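Local coordinates for protein pectinesterase (Aspergillus niger, PDB 5C1E) that hydrolyses the methyl esters of pectin, releasing methanol and leaving de-esterified galacturonate units, probably contributing to plant tissue maceration, at residues Arg3-Gly14 / Cys37-Tyr45. Sequence-based numbering, arbitrary orientation.
Sequences RTSAPSGCLTVG and CIYVASGTY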
ATOM      1  N   ARG A   3      -9.129 -17.030  10.789  1.00 19.35           N
ATOM      2  CA  ARG A   3      -8.097 -16.923  11.812  1.00 19.03           C
ATOM      3  C   ARG A   3      -8.695 -16.289  13.058  1.00 18.49           C
ATOM      4  O   ARG A   3      -8.868 -15.069  13.123  1.00 18.39           O
ATOM      5  CB  ARG A   3      -6.894 -16.122  11.314  1.00 19.53           C
ATOM      6  CG  ARG A   3      -5.771 -16.043  12.345  1.00 20.41           C
ATOM      7  CD  ARG A   3      -4.646 -15.101  11.913  1.00 20.73           C
ATOM      8  NE  ARG A   3      -4.178 -15.419  10.571  1.00 20.99           N
ATOM      9  CZ  ARG A   3      -4.304 -14.630   9.500  1.00 21.56           C
ATOM     10  NH1 ARG A   3      -4.870 -13.402   9.571  1.00 20.33           N
ATOM     11  NH2 ARG A   3      -3.852 -15.086   8.324  1.00 21.53           N
ATOM     12  N   THR A   4      -9.048 -17.124  14.033  1.00 18.50           N
ATOM     13  CA  THR A   4      -9.767 -16.658  15.219  1.00 18.53           C
ATOM     14  C   THR A   4      -9.035 -16.956  16.518  1.00 18.84           C
ATOM     15  O   THR A   4      -9.582 -16.783  17.603  1.00 17.84           O
ATOM     16  CB  THR A   4     -11.179 -17.249  15.270  1.00 19.18           C
ATOM     17  OG1 THR A   4     -11.086 -18.653  15.486  1.00 19.87           O
ATOM     18  CG2 THR A   4     -11.898 -16.991  13.950  1.00 19.26           C
ATOM     19  N   SER A   5      -7.781 -17.384  16.403  1.00 19.42           N
ATOM     20  CA  SER A   5      -6.901 -17.492  17.554  1.00 19.67           C
ATOM     21  C   SER A   5      -5.475 -17.450  17.046  1.00 19.20           C
ATOM     22  O   SER A   5      -5.234 -17.492  15.826  1.00 19.16           O
ATOM     23  CB  SER A   5      -7.164 -18.772  18.334  1.00 20.12           C
ATOM     24  OG  SER A   5      -6.823 -19.892  17.554  1.00 21.80           O
ATOM     25  N   ALA A   6      -4.527 -17.342  17.969  1.00 19.28           N
ATOM     26  CA  ALA A   6      -3.136 -17.123  17.577  1.00 19.06           C
ATOM     27  C   ALA A   6      -2.570 -18.308  16.816  1.00 20.09           C
ATOM     28  O   ALA A   6      -2.667 -19.436  17.270  1.00 20.75           O
ATOM     29  CB  ALA A   6      -2.281 -16.835  18.797  1.00 19.15           C
ATOM     30  N   PRO A   7      -1.990 -18.063  15.635  1.00 21.75           N
ATOM     31  CA  PRO A   7      -1.247 -19.156  15.042  1.00 22.73           C
ATOM     32  C   PRO A   7      -0.082 -19.621  15.927  1.00 24.43           C
ATOM     33  O   PRO A   7       0.291 -18.960  16.912  1.00 22.40           O
ATOM     34  CB  PRO A   7      -0.745 -18.567  13.725  1.00 23.19           C
ATOM     35  CG  PRO A   7      -1.716 -17.487  13.393  1.00 22.66           C
ATOM     36  CD  PRO A   7      -2.116 -16.916  14.728  1.00 22.01           C
ATOM     37  N   SER A   8       0.476 -20.763  15.548  1.00 25.98           N
ATOM     38  CA  SER A   8       1.520 -21.420  16.311  1.00 29.12           C
ATOM     39  C   SER A   8       2.640 -20.451  16.669  1.00 26.20           C
ATOM     40  O   SER A   8       3.217 -19.822  15.803  1.00 27.01           O
ATOM     41  CB  SER A   8       2.117 -22.586  15.510  1.00 30.51           C
ATOM     42  OG  SER A   8       2.978 -23.338  16.345  1.00 35.47           O
ATOM     43  N   GLY A   9       2.918 -20.333  17.957  1.00 25.82           N
ATOM     44  CA  GLY A   9       4.050 -19.560  18.443  1.00 25.21           C
ATOM     45  C   GLY A   9       3.852 -18.065  18.550  1.00 24.56           C
ATOM     46  O   GLY A   9       4.746 -17.379  19.037  1.00 23.74           O
ATOM     47  N   CYS A  10       2.702 -17.535  18.122  1.00 22.74           N
ATOM     48  CA  CYS A  10       2.544 -16.081  18.081  1.00 23.92           C
ATOM     49  C   CYS A  10       2.227 -15.501  19.447  1.00 22.19           C
ATOM     50  O   CYS A  10       1.567 -16.138  20.250  1.00 22.84           O
ATOM     51  CB  CYS A  10       1.468 -15.635  17.076  1.00 24.40           C
ATOM     52  SG  CYS A  10       1.785 -16.146  15.375  1.00 29.69           S
ATOM     53  N   LEU A  11       2.701 -14.283  19.681  1.00 21.47           N
ATOM     54  CA  LEU A  11       2.300 -13.480  20.835  1.00 21.61           C
ATOM     55  C   LEU A  11       0.854 -13.018  20.597  1.00 21.04           C
ATOM     56  O   LEU A  11       0.450 -12.836  19.447  1.00 20.06           O
ATOM     57  CB  LEU A  11       3.200 -12.255  20.984  1.00 22.62           C
ATOM     58  CG  LEU A  11       4.648 -12.408  21.470  1.00 24.00           C
ATOM     59  CD1 LEU A  11       5.463 -13.314  20.579  1.00 25.47           C
ATOM     60  CD2 LEU A  11       5.308 -11.043  21.566  1.00 24.06           C
ATOM     61  N   THR A  12       0.087 -12.816  21.665  1.00 19.34           N
ATOM     62  CA  THR A  12      -1.322 -12.432  21.505  1.00 18.66           C
ATOM     63  C   THR A  12      -1.597 -11.043  22.048  1.00 18.09           C
ATOM     64  O   THR A  12      -1.202 -10.731  23.162  1.00 18.26           O
ATOM     65  CB  THR A  12      -2.270 -13.375  22.222  1.00 18.90           C
ATOM     66  OG1 THR A  12      -1.906 -13.451  23.607  1.00 19.52           O
ATOM     67  CG2 THR A  12      -2.230 -14.770  21.590  1.00 19.10           C
ATOM     68  N   VAL A  13      -2.322 -10.251  21.265  1.00 17.50           N
ATOM     69  CA  VAL A  13      -2.764  -8.925  21.656  1.00 16.85           C
ATOM     70  C   VAL A  13      -4.280  -8.916  21.647  1.00 17.38           C
ATOM     71  O   VAL A  13      -4.886  -9.436  20.718  1.00 17.41           O
ATOM     72  CB  VAL A  13      -2.295  -7.851  20.662  1.00 16.93           C
ATOM     73  CG1 VAL A  13      -2.889  -6.497  21.022  1.00 16.63           C
ATOM     74  CG2 VAL A  13      -0.764  -7.768  20.632  1.00 17.23           C
ATOM     75  N   GLY A  14      -4.883  -8.324  22.672  1.00 17.12           N
ATOM     76  CA  GLY A  14      -6.323  -8.104  22.693  1.00 17.64           C
ATOM     77  C   GLY A  14      -6.834  -7.995  24.099  1.00 17.53           C
ATOM     78  O   GLY A  14      -6.081  -8.162  25.059  1.00 18.41           O
ATOM     79  N   CYS A  37       6.068 -13.814  15.497  1.00 20.76           N
ATOM     80  CA  CYS A  37       4.770 -13.399  15.028  1.00 20.48           C
ATOM     81  C   CYS A  37       3.888 -12.947  16.168  1.00 20.37           C
ATOM     82  O   CYS A  37       4.076 -13.328  17.333  1.00 20.33           O
ATOM     83  CB  CYS A  37       4.097 -14.490  14.194  1.00 22.21           C
ATOM     84  SG  CYS A  37       3.859 -16.064  15.019  1.00 24.00           S
ATOM     85  N   ILE A  38       2.952 -12.082  15.800  1.00 18.21           N
ATOM     86  CA  ILE A  38       2.015 -11.483  16.725  1.00 17.63           C
ATOM     87  C   ILE A  38       0.628 -11.643  16.093  1.00 16.69           C
ATOM     88  O   ILE A  38       0.444 -11.387  14.886  1.00 16.88           O
ATOM     89  CB  ILE A  38       2.319  -9.985  16.978  1.00 17.15           C
ATOM     90  CG1 ILE A  38       3.695  -9.811  17.628  1.00 18.29           C
ATOM     91  CG2 ILE A  38       1.258  -9.363  17.877  1.00 17.31           C
ATOM     92  CD1 ILE A  38       4.183  -8.372  17.722  1.00 18.22           C
ATOM     93  N   TYR A  39      -0.311 -12.108  16.913  1.00 16.35           N
ATOM     94  CA  TYR A  39      -1.725 -12.186  16.561  1.00 16.18           C
ATOM     95  C   TYR A  39      -2.472 -11.097  17.305  1.00 15.77           C
ATOM     96  O   TYR A  39      -2.390 -11.012  18.538  1.00 15.54           O
ATOM     97  CB  TYR A  39      -2.298 -13.552  16.937  1.00 16.57           C
ATOM     98  CG  TYR A  39      -3.818 -13.652  16.892  1.00 16.38           C
ATOM     99  CD1 TYR A  39      -4.504 -13.776  15.683  1.00 16.59           C
ATOM    100  CD2 TYR A  39      -4.569 -13.670  18.062  1.00 17.01           C
ATOM    101  CE1 TYR A  39      -5.896 -13.868  15.648  1.00 16.11           C
ATOM    102  CE2 TYR A  39      -5.958 -13.778  18.028  1.00 16.75           C
ATOM    103  CZ  TYR A  39      -6.615 -13.886  16.820  1.00 16.62           C
ATOM    104  OH  TYR A  39      -8.009 -13.979  16.790  1.00 17.11           O
ATOM    105  N   VAL A  40      -3.215 -10.288  16.555  1.00 15.09           N
ATOM    106  CA  VAL A  40      -4.004  -9.205  17.120  1.00 14.42           C
ATOM    107  C   VAL A  40      -5.481  -9.546  17.011  1.00 14.76           C
ATOM    108  O   VAL A  40      -6.005  -9.799  15.909  1.00 14.02           O
ATOM    109  CB  VAL A  40      -3.711  -7.861  16.424  1.00 14.32           C
ATOM    110  CG1 VAL A  40      -4.365  -6.690  17.164  1.00 14.33           C
ATOM    111  CG2 VAL A  40      -2.211  -7.633  16.337  1.00 14.71           C
ATOM    112  N   ALA A  41      -6.141  -9.590  18.167  1.00 15.27           N
ATOM    113  CA  ALA A  41      -7.558  -9.812  18.219  1.00 15.07           C
ATOM    114  C   ALA A  41      -8.296  -8.525  17.908  1.00 14.78           C
ATOM    115  O   ALA A  41      -7.732  -7.424  17.917  1.00 16.16           O
ATOM    116  CB  ALA A  41      -7.969 -10.344  19.576  1.00 15.72           C
ATOM    117  N   SER A  42      -9.584  -8.694  17.647  1.00 14.99           N
ATOM    118  CA  SER A  42     -10.479  -7.620  17.268  1.00 14.72           C
ATOM    119  C   SER A  42     -10.316  -6.402  18.172  1.00 14.31           C
ATOM    120  O   SER A  42     -10.132  -6.512  19.390  1.00 13.59           O
ATOM    121  CB  SER A  42     -11.941  -8.108  17.299  1.00 15.06           C
ATOM    122  OG  SER A  42     -12.270  -8.705  18.547  1.00 15.81           O
ATOM    123  N   GLY A  43     -10.404  -5.239  17.548  1.00 14.99           N
ATOM    124  CA  GLY A  43     -10.355  -3.991  18.263  1.00 15.47           C
ATOM    125  C   GLY A  43      -9.898  -2.842  17.410  1.00 15.74           C
ATOM    126  O   GLY A  43      -9.375  -3.029  16.291  1.00 15.72           O
ATOM    127  N   THR A  44     -10.088  -1.652  17.955  1.00 16.16           N
ATOM    128  CA  THR A  44      -9.499  -0.430  17.406  1.00 17.29           C
ATOM    129  C   THR A  44      -8.385  -0.033  18.346  1.00 17.62           C
ATOM    130  O   THR A  44      -8.620   0.173  19.537  1.00 18.05           O
ATOM    131  CB  THR A  44     -10.540   0.691  17.276  1.00 18.38           C
ATOM    132  OG1 THR A  44     -11.532   0.269  16.348  1.00 18.61           O
ATOM    133  CG2 THR A  44      -9.906   1.978  16.789  1.00 19.37           C
ATOM    134  N   TYR A  45      -7.169  -0.014  17.807  1.00 15.99           N
ATOM    135  CA  TYR A  45      -5.956   0.255  18.551  1.00 16.67           C
ATOM    136  C   TYR A  45      -5.456   1.663  18.184  1.00 16.69           C
ATOM    137  O   TYR A  45      -4.987   1.910  17.069  1.00 16.19           O
ATOM    138  CB  TYR A  45      -4.926  -0.839  18.251  1.00 16.50           C
ATOM    139  CG  TYR A  45      -5.403  -2.211  18.672  1.00 16.03           C
ATOM    140  CD1 TYR A  45      -6.246  -2.963  17.856  1.00 15.53           C
ATOM    141  CD2 TYR A  45      -5.033  -2.746  19.913  1.00 16.21           C
ATOM    142  CE1 TYR A  45      -6.685  -4.223  18.258  1.00 15.64           C
ATOM    143  CE2 TYR A  45      -5.468  -3.992  20.327  1.00 16.05           C
ATOM    144  CZ  TYR A  45      -6.296  -4.723  19.510  1.00 15.87           C
ATOM    145  OH  TYR A  45      -6.723  -5.946  19.943  1.00 15.33           O
TER
HETATM  146  O   HOH W   1      -9.075 -14.117  19.324  1.00 21.71           O
HETATM  147  O   HOH W   2       6.653 -15.419  17.843  1.00 21.40           O
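Tyr39 carries its side chain against the Arg3-Pro7 backbone. Its CB lies 3.8 Å from Ala6 CB, with Pro7 CD close by. With CG anti to the backbone N (chi1 168°), the ring lies along the Ser5-Ala6 peptide, Ser5 C standing 3.7 Å above its centre. CD2 and CE2 lie by Ala6 N, CD1 by Ser5 O and Arg3 CD. Tyr39 CE1 is 4.0 Å from Arg3 CG; the two side chains run past each other in opposite directions, and Arg3 NH1 hydrogen-bonds Gly61 O and Asn105 OD1. CZ sits by Ser5 N and CA. At the tip, OH hydrogen-bonds water 1, in the ring plane, and that water donates to Thr4 O. Beyond CB, 11-13 and 37-40 pair as parallel strands, their axes at 26°. This is the N-terminal end of the right-handed parallel beta-helix of pectin methylesterases: 11-13 is an edge strand of its sheet within the chain, and helix 22-29 makes the beta-alpha-beta crossover to the next. Four backbone bonds fix the register: Tyr39 N to Leu11 O (2.7 Å, nearly straight at 175°), Leu11 N to Cys37 O, Val13 N to Tyr39 O and Ala41 N to Val13 O. On the sheet face opposite Tyr39, Val13 forks: CG2 reaches Ile38 CG2 at 3.8 Å, while CG1 touches Tyr45 CE2 at 3.7 Å. The Tyr45 hydroxyl OH donates to Ala41 O at 2.7 Å, from above the carbonyl plane, which holds the end of the ring beside the turn after strand 37-40. Following the type II turn Pro7-Cys10, the Cys10-Cys37 disulfide ties the N-terminal loop covalently to strand 36-40.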